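Local structure of LP04448p (4QMH) at residues A[151-156]-A[195-200]; A[23-28]-A[38-43]; A[98-103]-A[137-142]; A[216-219]-A[225-228]; A[174-179]-A[207-212]. The protein belongs to the XMAP215 family, which drives microtubule polymerization through an array of TOG domains, and contributes here the fourth TOG domain, probably for binding tubulin. One frame throughout, in Å; residues are numbered along the deposited sequence.

Interaction 3 lies nearest the middle of the chain and interactions 2 and 4 toward its two ends, their centres about 50 Å apart. Interaction 2 is a buried contact, although its ion pair lies at the outer side; interactions 1, 3, 4 and 5 are only partly buried. Interactions 1 and 5 share helix 192-209, and interactions 4 and 5 share helix 211-221. Interaction 3 is apolar, with a methionine sulfur at a phenylalanine edge, and interaction 5 rests on leucine methyls against isoleucine and histidine. Interaction 1 adds an amide hydrogen bond to a tryptophan-alanine contact. Interaction 2 has a salt bridge beside an apolar patch, whereas interaction 4 leans on one bent lysine.

Interaction 1: residues A[151-156]-A[195-200]; sequences LKTELW and RKNANE
Asn197 reaches out from helix 192-209 and gives a side-chain N-H to the backbone carbonyl of Thr153, with ND2 2.8 Å from Thr153 O and a fairly straight N-H...O angle of 158°. That oxygen lies close to the amide plane of Asn197, but seen from the acceptor the nitrogen stands above the carbonyl plane. The same Asn197 ND2 sits 3.2 Å from the methyl CG2 of Thr153, so the amide is tightly placed. The next residue, Ala198, presses its methyl on the indole of Trp156. Ala198 CB lies 3.8 Å from the centroid of the five-membered ring of Trp156, almost on the ring normal, a CH-pi contact. Beside it, Trp156 CB meets Asn197 CB at 3.8 Å. The axes of the two segments approach to 8.3 Å at an angle of 27°, a nearly parallel pairing of helices within the HEAT-type alpha solenoid of a TOG domain. Trp156 has CG anti to its carbonyl carbon (chi1 -76°), which turns a face of the indole to Ala198. Farther out, NE1 of Trp156 is hydrogen-bonded to ND1 of His186, whose ring stands nearly upright to the indole, and Thr153 OG1 bonds back to the carbonyl of Pro149.

Interaction 2: residues A[23-28]-A[38-43]; sequences LKEMSD and LTKLQA
Lys40 NZ is held by both carboxylate oxygens of Glu25. The stronger bond of this salt bridge runs to Glu25 OE1, at 3.0 Å from Lys40 NZ, and uses the syn lone pair, on the side facing the other oxygen. A weak second bond joins Lys40 NZ to Glu25 OE2 at 3.3 Å, so the ammonium straddles the carboxylate. The two side chains cross at about a right angle. Glu25 is stretched out, while Lys40 runs straight until its last torsion (chi4 71°) turns NZ into the carboxylate. Its methylenes touch the same oxygen, with Lys40 CD 3.5 Å from Glu25 OE1.

Below this charged pair the contact is apolar. The Met26 chain bends at its last torsion (chi3 59°) and points its CE methyl at the helix opposite, 3.9 Å from Leu38 CD2 and 4.3 Å from Leu41 CD2. Ile80 touches both leucines from helix 71-88, and Leu58 and Leu62 of helix 58-66 lie against Leu41, so the methionine methyl enters a buried apolar layer. Ser27 is where the first helix gives out. The whole is two consecutive helices, 20-26 and 31-48, joined by a short turn, with an outer ion pair over a greasy inner strip, consistent with the HEAT-type helical solenoid of TOG domains.

Interaction 3: residues A[98-103]-A[137-142]; sequences NLFPGF and SEMIAD
A Met-aromatic contact between Met139 and Phe100 joins helix 96-106 to the first turn of helix 139-145, within the HEAT-type solenoid of this TOG domain. The sulfur comes in at the edge of the phenyl ring, practically in its plane, with Met139 SD 5.2 Å from the centroid of the Phe100 ring. The chain of Met139 bends at its last torsion (chi3 -68°), and this sets the methyl beside the same edge, CE standing 3.7 Å from Phe100 CD2. Pro101 also touches the sulfur: its CG lies 3.8 Å from Met139 SD, with CD equally close. SD thus touches the rim of a phenyl ring and the flank of a pyrrolidine ring.

Proline lacks an N-H, and helix 96-106 is kinked where residues 101 and 102 make no bond to the turn before. Across the way, helix 139-145 starts after Glu138 in the N-cap position, whose backbone N is hydrogen-bonded to Asp175 OD1 of helix 173-186. Phe100 is buried, its ring stacked with Phe134 and touched by Ile122. Pro101 and Met139 form the outer side of the contact, whereas Ile140 lies inside against Leu155, Leu159 and Met179. Phe100 has CG anti to the backbone N (chi1 -175°), which sends the ring toward the other helix, and there Ile140 CG1 meets its edge 3.9 Å from CE2 and 4.0 Å from CZ.

Interaction 4: residues A[216-219]-A[225-228]; sequences RALD and SKKD
Leu218 and Lys226 make most of this contact, and its apolar half is a methylene set against a branched end. Lys226 CG lies 4.0 Å from Leu218 CD1 and just as far from Leu218 CD2, so the lysine stem sits against both methyls of the fork. With CG anti to the backbone N (chi1 174°), Leu218 presents that fork toward the start of helix 226-236.

The polar half is electrostatic. Beyond its stem the lysine chain bends twice, at chi3 (-60°) and chi4 (-72°), and curls its ammonium back over Leu218. Lys226 NZ comes 2.8 Å from the carbonyl O of Leu218, but the angle is too poor for a hydrogen bond. Asp219 OD1 is 4.1 Å from Lys226 NZ, too long for a salt bridge, though the opposite charges would still probably attract. Without the fork, as with an alanine in place of Leu218, the Lys226 stem would probably lose its apolar support and a gap open toward Ile229.

Among its neighbours, Leu218 is a buried residue of helix 211-221. It reaches Ile229 and Leu230 of helix 226-236, Pro223 in the connection between the two helices, and Tyr184 of helix 173-186. One residue earlier, Ala217 packs on Val180 of that same helix. The contact thus ties the last two helices together at the C-terminal end of the domain.

Interaction 5: residues A[174-179]-A[207-212]; sequences EDIHSM and IHLGFD
Leu209 lies across Ile176 and His177 near the end of helix 192-209. From CB, the first torsion (chi1 -65°) carries Leu209 CG toward helix 173-186, where it meets Ile176 CG2 at 3.7 Å. The chain then forks. Leu209 CD1 goes over the face of the His177 imidazole, 4.0 Å from the ring centroid and 6° off the normal, a CH-pi contact centred on the ring, and it also touches Ile176 CG2 at 3.8 Å. Leu209 CD2 comes over the same face nearer its rim, 3.6 Å from His177 CD2, and lies 4.1 Å from Ile176 CB. Next door, His208 CB only approaches Ile176 CG1, while its NE2 is hydrogen-bonded to the carbonyl O of Leu163. Ile176 continues inward to Ile205, Phe135 and Val171, so this corner of the helical solenoid is lined with apolar groups. Replacing His177 with an alanine would take away the flat face and would probably leave the Leu209 methyls uncovered on that side. Methyl against ring and methyl against methyl are the interactions here, and their fit depends on shape and burial more than on direction or charge.

Interaction 1: residues A[151-156]-A[195-200]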
# COMPACT_ATOMS: atom_id res chain seq x y z
N LEU A 151 -10.68 5.46 2.12
CA LEU A 151 -9.50 4.61 2.31
C LEU A 151 -9.90 3.24 2.85
O LEU A 151 -9.45 2.21 2.33
CB LEU A 151 -8.48 5.30 3.23
CG LEU A 151 -7.20 4.52 3.52
CD1 LEU A 151 -6.04 5.47 3.89
CD2 LEU A 151 -7.44 3.48 4.63
N LYS A 152 -10.75 3.22 3.86
CA LYS A 152 -11.18 1.94 4.42
C LYS A 152 -11.89 1.09 3.36
O LYS A 152 -11.67 -0.11 3.27
CB LYS A 152 -12.05 2.13 5.67
CG LYS A 152 -11.26 2.75 6.84
CD LYS A 152 -12.11 2.99 8.08
CE LYS A 152 -13.41 3.70 7.77
NZ LYS A 152 -14.18 3.94 9.04
N THR A 153 -12.74 1.72 2.55
CA THR A 153 -13.41 1.01 1.47
C THR A 153 -12.42 0.37 0.51
O THR A 153 -12.50 -0.83 0.23
CB THR A 153 -14.36 1.94 0.70
OG1 THR A 153 -15.32 2.49 1.61
CG2 THR A 153 -15.08 1.17 -0.42
N GLU A 154 -11.47 1.15 0.01
CA GLU A 154 -10.50 0.64 -0.96
C GLU A 154 -9.60 -0.42 -0.34
O GLU A 154 -9.29 -1.42 -0.97
CB GLU A 154 -9.61 1.75 -1.52
CG GLU A 154 -10.33 2.82 -2.29
CD GLU A 154 -10.89 2.35 -3.62
OE1 GLU A 154 -10.44 1.31 -4.15
OE2 GLU A 154 -11.79 3.03 -4.14
N LEU A 155 -9.17 -0.17 0.90
CA LEU A 155 -8.17 -1.04 1.51
C LEU A 155 -8.73 -2.40 1.91
O LEU A 155 -8.10 -3.43 1.69
CB LEU A 155 -7.49 -0.32 2.69
CG LEU A 155 -6.24 -0.98 3.25
CD1 LEU A 155 -5.30 -1.49 2.14
CD2 LEU A 155 -5.52 -0.01 4.18
N TRP A 156 -9.94 -2.42 2.47
CA TRP A 156 -10.58 -3.70 2.72
C TRP A 156 -10.86 -4.48 1.42
O TRP A 156 -10.78 -5.70 1.40
CB TRP A 156 -11.86 -3.55 3.55
CG TRP A 156 -11.60 -3.29 5.01
CD1 TRP A 156 -12.02 -2.21 5.74
CD2 TRP A 156 -10.86 -4.12 5.92
NE1 TRP A 156 -11.60 -2.32 7.04
CE2 TRP A 156 -10.87 -3.48 7.18
CE3 TRP A 156 -10.18 -5.34 5.80
CZ2 TRP A 156 -10.24 -4.01 8.31
CZ3 TRP A 156 -9.55 -5.86 6.92
CH2 TRP A 156 -9.58 -5.20 8.16
N ARG A 195 -18.53 -1.54 5.65
CA ARG A 195 -19.09 -2.78 6.18
C ARG A 195 -19.03 -3.90 5.16
O ARG A 195 -18.57 -5.00 5.47
CB ARG A 195 -20.55 -2.59 6.61
CG ARG A 195 -20.76 -1.85 7.92
CD ARG A 195 -22.15 -2.13 8.53
NE ARG A 195 -23.25 -1.87 7.60
CZ ARG A 195 -23.77 -0.67 7.34
NH1 ARG A 195 -23.27 0.41 7.92
NH2 ARG A 195 -24.78 -0.55 6.49
N LYS A 196 -19.49 -3.62 3.95
CA LYS A 196 -19.51 -4.64 2.91
C LYS A 196 -18.11 -5.18 2.64
O LYS A 196 -17.89 -6.39 2.61
CB LYS A 196 -20.13 -4.09 1.61
CG LYS A 196 -20.03 -5.04 0.43
CD LYS A 196 -20.77 -4.46 -0.78
CE LYS A 196 -20.74 -5.42 -1.96
NZ LYS A 196 -19.37 -5.57 -2.50
N ASN A 197 -17.16 -4.28 2.47
CA ASN A 197 -15.82 -4.70 2.10
C ASN A 197 -15.07 -5.37 3.27
O ASN A 197 -14.33 -6.33 3.06
CB ASN A 197 -15.04 -3.52 1.52
CG ASN A 197 -15.58 -3.09 0.17
OD1 ASN A 197 -16.53 -3.68 -0.35
ND2 ASN A 197 -14.98 -2.05 -0.42
N ALA A 198 -15.28 -4.89 4.49
CA ALA A 198 -14.63 -5.54 5.64
C ALA A 198 -15.16 -6.96 5.84
O ALA A 198 -14.40 -7.91 6.10
CB ALA A 198 -14.78 -4.69 6.89
N ASN A 199 -16.47 -7.14 5.68
CA ASN A 199 -17.02 -8.49 5.76
C ASN A 199 -16.43 -9.41 4.70
O ASN A 199 -16.15 -10.59 4.98
CB ASN A 199 -18.55 -8.46 5.68
CG ASN A 199 -19.19 -8.16 7.02
OD1 ASN A 199 -19.32 -9.04 7.87
ND2 ASN A 199 -19.58 -6.91 7.22
N GLU A 200 -16.22 -8.88 3.50
CA GLU A 200 -15.65 -9.67 2.42
C GLU A 200 -14.20 -10.06 2.71
O GLU A 200 -13.70 -11.02 2.15
CB GLU A 200 -15.75 -8.92 1.09
CG GLU A 200 -17.19 -8.75 0.64
CD GLU A 200 -17.30 -8.14 -0.74
OE1 GLU A 200 -16.25 -7.93 -1.39
OE2 GLU A 200 -18.44 -7.87 -1.17

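Interaction 2: residues A[23-28]-A[38-43]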
# COMPACT_ATOMS: atom_id res chain seq x y z
N LEU A 23 17.10 17.02 -5.86
CA LEU A 23 16.26 16.86 -4.68
C LEU A 23 15.79 18.20 -4.12
O LEU A 23 14.65 18.33 -3.67
CB LEU A 23 17.00 16.06 -3.60
CG LEU A 23 17.36 14.64 -4.02
CD1 LEU A 23 18.12 13.93 -2.90
CD2 LEU A 23 16.10 13.85 -4.41
N LYS A 24 16.65 19.20 -4.16
CA LYS A 24 16.27 20.53 -3.71
C LYS A 24 15.18 21.12 -4.60
O LYS A 24 14.23 21.73 -4.09
CB LYS A 24 17.50 21.44 -3.70
CG LYS A 24 17.19 22.85 -3.20
CD LYS A 24 18.48 23.66 -3.09
CE LYS A 24 18.18 25.16 -3.08
NZ LYS A 24 19.44 25.97 -3.11
N GLU A 25 15.30 20.94 -5.91
CA GLU A 25 14.26 21.43 -6.82
C GLU A 25 12.93 20.72 -6.55
O GLU A 25 11.88 21.35 -6.50
CB GLU A 25 14.66 21.24 -8.29
CG GLU A 25 13.70 21.93 -9.24
CD GLU A 25 14.20 21.97 -10.67
OE1 GLU A 25 14.77 20.96 -11.12
OE2 GLU A 25 14.02 23.01 -11.33
N MET A 26 13.00 19.41 -6.37
CA MET A 26 11.81 18.61 -6.08
C MET A 26 11.08 19.04 -4.81
O MET A 26 9.88 18.82 -4.67
CB MET A 26 12.18 17.11 -5.98
CG MET A 26 12.49 16.46 -7.32
SD MET A 26 13.09 14.77 -7.13
CE MET A 26 11.70 14.02 -6.27
N SER A 27 11.81 19.64 -3.86
CA SER A 27 11.20 20.04 -2.59
C SER A 27 11.05 21.56 -2.42
O SER A 27 10.84 22.05 -1.31
CB SER A 27 11.96 19.42 -1.41
OG SER A 27 13.32 19.85 -1.39
N ASP A 28 11.15 22.29 -3.52
CA ASP A 28 10.98 23.75 -3.50
C ASP A 28 9.62 24.14 -2.92
O ASP A 28 8.67 23.37 -2.99
CB ASP A 28 11.12 24.29 -4.92
CG ASP A 28 11.29 25.80 -4.95
OD1 ASP A 28 12.44 26.27 -4.84
OD2 ASP A 28 10.28 26.52 -5.10
N LEU A 38 10.28 16.93 -10.88
CA LEU A 38 9.70 15.65 -11.29
C LEU A 38 9.84 15.46 -12.80
O LEU A 38 10.04 14.34 -13.26
CB LEU A 38 8.24 15.55 -10.87
CG LEU A 38 8.01 15.61 -9.36
CD1 LEU A 38 6.51 15.57 -9.06
CD2 LEU A 38 8.72 14.47 -8.68
N THR A 39 9.76 16.54 -13.57
CA THR A 39 9.92 16.44 -15.02
C THR A 39 11.30 15.92 -15.37
O THR A 39 11.45 15.05 -16.23
CB THR A 39 9.65 17.77 -15.73
OG1 THR A 39 8.26 18.08 -15.63
CG2 THR A 39 10.03 17.68 -17.20
N LYS A 40 12.31 16.44 -14.68
CA LYS A 40 13.69 16.00 -14.90
C LYS A 40 13.85 14.54 -14.49
O LYS A 40 14.51 13.76 -15.18
CB LYS A 40 14.68 16.86 -14.12
CG LYS A 40 14.81 18.30 -14.63
CD LYS A 40 15.84 19.06 -13.80
CE LYS A 40 16.08 20.46 -14.32
NZ LYS A 40 14.93 21.36 -14.09
N LEU A 41 13.23 14.18 -13.37
CA LEU A 41 13.29 12.82 -12.84
C LEU A 41 12.68 11.81 -13.82
O LEU A 41 13.24 10.74 -14.05
CB LEU A 41 12.55 12.73 -11.50
CG LEU A 41 12.52 11.32 -10.93
CD1 LEU A 41 13.93 10.79 -10.69
CD2 LEU A 41 11.73 11.29 -9.65
N GLN A 42 11.55 12.17 -14.40
CA GLN A 42 10.86 11.30 -15.35
C GLN A 42 11.77 11.01 -16.53
O GLN A 42 11.82 9.88 -17.01
CB GLN A 42 9.57 11.96 -15.81
CG GLN A 42 8.62 11.01 -16.55
CD GLN A 42 9.03 10.74 -17.99
OE1 GLN A 42 8.66 9.71 -18.56
NE2 GLN A 42 9.76 11.67 -18.59
N ALA A 43 12.49 12.03 -16.99
CA ALA A 43 13.38 11.88 -18.14
C ALA A 43 14.59 11.00 -17.81
O ALA A 43 15.06 10.23 -18.66
CB ALA A 43 13.81 13.25 -18.67

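Interaction 3: residues A[98-103]-A[137-142]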
# COMPACT_ATOMS: atom_id res chain seq x y z
N ASN A 98 9.36 3.12 2.21
CA ASN A 98 9.22 4.55 1.96
C ASN A 98 7.93 4.93 1.23
O ASN A 98 7.27 5.91 1.59
CB ASN A 98 10.43 5.10 1.19
CG ASN A 98 11.61 5.40 2.10
OD1 ASN A 98 11.55 6.28 2.96
ND2 ASN A 98 12.70 4.68 1.90
N LEU A 99 7.56 4.14 0.23
CA LEU A 99 6.54 4.57 -0.72
C LEU A 99 5.15 4.03 -0.44
O LEU A 99 4.16 4.70 -0.72
CB LEU A 99 6.93 4.18 -2.15
CG LEU A 99 8.28 4.74 -2.57
CD1 LEU A 99 8.64 4.22 -3.96
CD2 LEU A 99 8.26 6.27 -2.54
N PHE A 100 5.07 2.83 0.10
CA PHE A 100 3.77 2.19 0.35
C PHE A 100 2.85 3.01 1.28
O PHE A 100 1.66 3.13 1.00
CB PHE A 100 3.99 0.76 0.87
CG PHE A 100 2.74 -0.06 1.04
CD1 PHE A 100 1.79 -0.15 0.04
CD2 PHE A 100 2.55 -0.81 2.20
CE1 PHE A 100 0.65 -0.94 0.19
CE2 PHE A 100 1.41 -1.59 2.36
CZ PHE A 100 0.47 -1.66 1.35
N PRO A 101 3.38 3.57 2.38
CA PRO A 101 2.49 4.41 3.20
C PRO A 101 1.84 5.53 2.40
O PRO A 101 0.66 5.86 2.62
CB PRO A 101 3.42 4.97 4.26
CG PRO A 101 4.46 3.86 4.44
CD PRO A 101 4.69 3.36 3.03
N GLY A 102 2.60 6.11 1.46
CA GLY A 102 2.07 7.18 0.62
C GLY A 102 1.02 6.68 -0.36
O GLY A 102 0.02 7.35 -0.61
N PHE A 103 1.25 5.50 -0.94
CA PHE A 103 0.25 4.88 -1.80
C PHE A 103 -1.04 4.64 -1.01
O PHE A 103 -2.14 4.89 -1.50
CB PHE A 103 0.73 3.52 -2.32
CG PHE A 103 1.97 3.56 -3.15
CD1 PHE A 103 2.42 4.74 -3.73
CD2 PHE A 103 2.69 2.40 -3.35
CE1 PHE A 103 3.58 4.75 -4.50
CE2 PHE A 103 3.85 2.39 -4.13
CZ PHE A 103 4.29 3.57 -4.70
N SER A 137 5.43 -3.98 9.60
CA SER A 137 5.51 -2.71 10.31
C SER A 137 4.18 -2.00 10.50
O SER A 137 4.16 -0.80 10.77
CB SER A 137 6.52 -1.79 9.63
OG SER A 137 7.79 -2.41 9.59
N GLU A 138 3.09 -2.75 10.38
CA GLU A 138 1.74 -2.24 10.57
C GLU A 138 1.38 -1.08 9.65
O GLU A 138 0.60 -0.22 10.02
CB GLU A 138 1.49 -1.87 12.04
CG GLU A 138 1.57 -3.10 12.97
CD GLU A 138 1.22 -2.80 14.43
OE1 GLU A 138 0.70 -1.71 14.74
OE2 GLU A 138 1.46 -3.69 15.28
N MET A 139 1.95 -1.07 8.46
CA MET A 139 1.59 -0.02 7.50
C MET A 139 0.11 -0.05 7.15
O MET A 139 -0.57 0.98 7.12
CB MET A 139 2.44 -0.12 6.24
CG MET A 139 3.89 0.25 6.49
SD MET A 139 4.97 0.10 5.05
CE MET A 139 4.98 -1.66 4.79
N ILE A 140 -0.40 -1.25 6.90
CA ILE A 140 -1.82 -1.41 6.57
C ILE A 140 -2.71 -1.06 7.77
O ILE A 140 -3.67 -0.29 7.65
CB ILE A 140 -2.08 -2.81 5.99
CG1 ILE A 140 -1.48 -2.90 4.58
CG2 ILE A 140 -3.56 -3.14 5.96
CD1 ILE A 140 -1.35 -4.34 4.06
N ALA A 141 -2.40 -1.62 8.94
CA ALA A 141 -3.17 -1.32 10.14
C ALA A 141 -3.18 0.18 10.48
O ALA A 141 -4.20 0.72 10.89
CB ALA A 141 -2.66 -2.12 11.32
N ASP A 142 -2.04 0.84 10.29
CA ASP A 142 -1.97 2.27 10.59
C ASP A 142 -2.86 3.06 9.63
O ASP A 142 -3.46 4.07 10.03
CB ASP A 142 -0.53 2.77 10.52
CG ASP A 142 0.26 2.47 11.78
OD1 ASP A 142 -0.36 2.17 12.83
OD2 ASP A 142 1.51 2.55 11.73

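Interaction 4: residues A[216-219]-A[225-228]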
# COMPACT_ATOMS: atom_id res chain seq x y z
N ARG A 216 -10.02 -16.37 19.47
CA ARG A 216 -9.28 -15.99 20.67
C ARG A 216 -9.14 -14.48 20.76
O ARG A 216 -9.28 -13.89 21.84
CB ARG A 216 -7.89 -16.63 20.69
CG ARG A 216 -7.89 -18.10 21.07
CD ARG A 216 -6.49 -18.57 21.46
NE ARG A 216 -5.55 -18.54 20.34
CZ ARG A 216 -5.40 -19.52 19.46
NH1 ARG A 216 -6.13 -20.62 19.56
NH2 ARG A 216 -4.51 -19.41 18.48
N ALA A 217 -8.86 -13.86 19.62
CA ALA A 217 -8.74 -12.41 19.55
C ALA A 217 -10.06 -11.74 19.91
O ALA A 217 -10.09 -10.71 20.58
CB ALA A 217 -8.28 -11.98 18.15
N LEU A 218 -11.17 -12.34 19.47
CA LEU A 218 -12.48 -11.80 19.78
C LEU A 218 -12.73 -11.83 21.29
O LEU A 218 -13.21 -10.86 21.88
CB LEU A 218 -13.57 -12.59 19.05
CG LEU A 218 -15.01 -12.22 19.39
CD1 LEU A 218 -15.31 -10.77 19.06
CD2 LEU A 218 -15.96 -13.14 18.63
N ASP A 219 -12.38 -12.95 21.92
CA ASP A 219 -12.58 -13.08 23.36
C ASP A 219 -11.70 -12.12 24.15
O ASP A 219 -12.14 -11.53 25.13
CB ASP A 219 -12.30 -14.52 23.80
CG ASP A 219 -13.37 -15.49 23.34
OD1 ASP A 219 -14.52 -15.05 23.12
OD2 ASP A 219 -13.06 -16.69 23.20
N SER A 225 -20.49 -5.69 19.81
CA SER A 225 -21.15 -6.49 18.78
C SER A 225 -20.49 -7.86 18.62
O SER A 225 -20.33 -8.36 17.50
CB SER A 225 -21.14 -5.75 17.45
OG SER A 225 -21.83 -4.52 17.55
N LYS A 226 -20.11 -8.46 19.74
CA LYS A 226 -19.47 -9.78 19.73
C LYS A 226 -20.28 -10.81 18.95
O LYS A 226 -19.71 -11.64 18.25
CB LYS A 226 -19.21 -10.27 21.16
CG LYS A 226 -18.59 -11.66 21.24
CD LYS A 226 -18.25 -12.04 22.68
CE LYS A 226 -17.26 -11.06 23.32
NZ LYS A 226 -15.86 -11.16 22.79
N LYS A 227 -21.61 -10.74 19.06
CA LYS A 227 -22.48 -11.69 18.36
C LYS A 227 -22.36 -11.58 16.85
O LYS A 227 -22.34 -12.59 16.15
CB LYS A 227 -23.94 -11.50 18.78
CG LYS A 227 -24.24 -11.96 20.19
CD LYS A 227 -25.73 -11.90 20.47
CE LYS A 227 -26.07 -12.56 21.80
NZ LYS A 227 -27.55 -12.63 22.03
N ASP A 228 -22.28 -10.35 16.34
CA ASP A 228 -22.12 -10.14 14.91
C ASP A 228 -20.73 -10.50 14.41
O ASP A 228 -20.58 -11.03 13.31
CB ASP A 228 -22.49 -8.70 14.56
CG ASP A 228 -23.93 -8.38 14.93
OD1 ASP A 228 -24.84 -8.98 14.32
OD2 ASP A 228 -24.15 -7.55 15.84

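Interaction 5: residues A[174-179]-A[207-212]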
# COMPACT_ATOMS: atom_id res chain seq x y z
N GLU A 174 1.84 -11.95 12.12
CA GLU A 174 1.74 -10.93 13.14
C GLU A 174 1.17 -9.65 12.56
O GLU A 174 0.40 -8.94 13.22
CB GLU A 174 3.12 -10.65 13.75
CG GLU A 174 3.09 -9.59 14.85
CD GLU A 174 2.12 -9.89 15.98
OE1 GLU A 174 1.78 -11.07 16.22
OE2 GLU A 174 1.67 -8.93 16.64
N ASP A 175 1.56 -9.32 11.33
CA ASP A 175 1.01 -8.12 10.70
C ASP A 175 -0.48 -8.28 10.41
O ASP A 175 -1.25 -7.33 10.59
CB ASP A 175 1.77 -7.76 9.42
CG ASP A 175 1.63 -6.29 9.08
OD1 ASP A 175 2.17 -5.46 9.85
OD2 ASP A 175 1.00 -5.96 8.05
N ILE A 176 -0.90 -9.47 9.97
CA ILE A 176 -2.35 -9.72 9.84
C ILE A 176 -3.06 -9.58 11.20
O ILE A 176 -4.13 -8.98 11.29
CB ILE A 176 -2.63 -11.10 9.19
CG1 ILE A 176 -1.96 -11.20 7.82
CG2 ILE A 176 -4.14 -11.34 9.08
CD1 ILE A 176 -2.35 -10.11 6.86
N HIS A 177 -2.47 -10.11 12.26
CA HIS A 177 -3.03 -9.91 13.60
C HIS A 177 -3.31 -8.43 13.90
O HIS A 177 -4.30 -8.09 14.53
CB HIS A 177 -2.12 -10.47 14.69
CG HIS A 177 -2.37 -11.91 15.02
ND1 HIS A 177 -3.41 -12.32 15.82
CD2 HIS A 177 -1.69 -13.03 14.67
CE1 HIS A 177 -3.37 -13.64 15.95
NE2 HIS A 177 -2.34 -14.09 15.26
N SER A 178 -2.41 -7.54 13.45
CA SER A 178 -2.56 -6.12 13.73
C SER A 178 -3.80 -5.52 13.06
O SER A 178 -4.27 -4.46 13.46
CB SER A 178 -1.31 -5.34 13.33
OG SER A 178 -1.20 -5.22 11.92
N MET A 179 -4.33 -6.21 12.05
CA MET A 179 -5.51 -5.74 11.32
C MET A 179 -6.79 -6.15 12.02
O MET A 179 -7.86 -5.60 11.77
CB MET A 179 -5.52 -6.28 9.90
CG MET A 179 -4.26 -5.95 9.12
SD MET A 179 -4.30 -6.78 7.52
CE MET A 179 -2.61 -6.43 7.03
N ILE A 207 -7.87 -17.11 6.30
CA ILE A 207 -7.01 -18.02 5.55
C ILE A 207 -5.59 -17.99 6.12
O ILE A 207 -4.90 -19.02 6.13
CB ILE A 207 -7.02 -17.69 4.04
CG1 ILE A 207 -8.28 -18.25 3.40
CG2 ILE A 207 -5.76 -18.23 3.36
CD1 ILE A 207 -8.52 -17.75 2.00
N HIS A 208 -5.18 -16.84 6.63
CA HIS A 208 -3.85 -16.70 7.21
C HIS A 208 -3.76 -16.92 8.72
O HIS A 208 -2.74 -17.40 9.21
CB HIS A 208 -3.25 -15.34 6.82
CG HIS A 208 -2.99 -15.22 5.35
ND1 HIS A 208 -1.78 -15.58 4.78
CD2 HIS A 208 -3.79 -14.85 4.32
CE1 HIS A 208 -1.85 -15.41 3.47
NE2 HIS A 208 -3.05 -14.97 3.17
N LEU A 209 -4.81 -16.58 9.46
CA LEU A 209 -4.76 -16.72 10.91
C LEU A 209 -5.47 -17.97 11.41
O LEU A 209 -5.09 -18.52 12.46
CB LEU A 209 -5.38 -15.49 11.60
CG LEU A 209 -4.62 -14.19 11.38
CD1 LEU A 209 -5.21 -13.08 12.28
CD2 LEU A 209 -3.13 -14.37 11.63
N GLY A 210 -6.49 -18.41 10.69
CA GLY A 210 -7.33 -19.51 11.15
C GLY A 210 -8.44 -19.10 12.11
O GLY A 210 -8.35 -18.07 12.78
N PHE A 211 -9.49 -19.91 12.18
CA PHE A 211 -10.64 -19.62 13.03
C PHE A 211 -10.30 -19.48 14.52
O PHE A 211 -10.71 -18.52 15.16
CB PHE A 211 -11.71 -20.70 12.87
CG PHE A 211 -12.92 -20.49 13.73
CD1 PHE A 211 -13.96 -19.68 13.29
CD2 PHE A 211 -13.02 -21.08 14.97
CE1 PHE A 211 -15.08 -19.46 14.08
CE2 PHE A 211 -14.14 -20.87 15.77
CZ PHE A 211 -15.17 -20.06 15.32
N ASP A 212 -9.55 -20.44 15.06
CA ASP A 212 -9.24 -20.44 16.48
C ASP A 212 -8.55 -19.16 16.94
O ASP A 212 -8.92 -18.57 17.97
CB ASP A 212 -8.40 -21.67 16.85
CG ASP A 212 -9.18 -22.97 16.77
OD1 ASP A 212 -10.43 -22.93 16.71
OD2 ASP A 212 -8.55 -24.05 16.79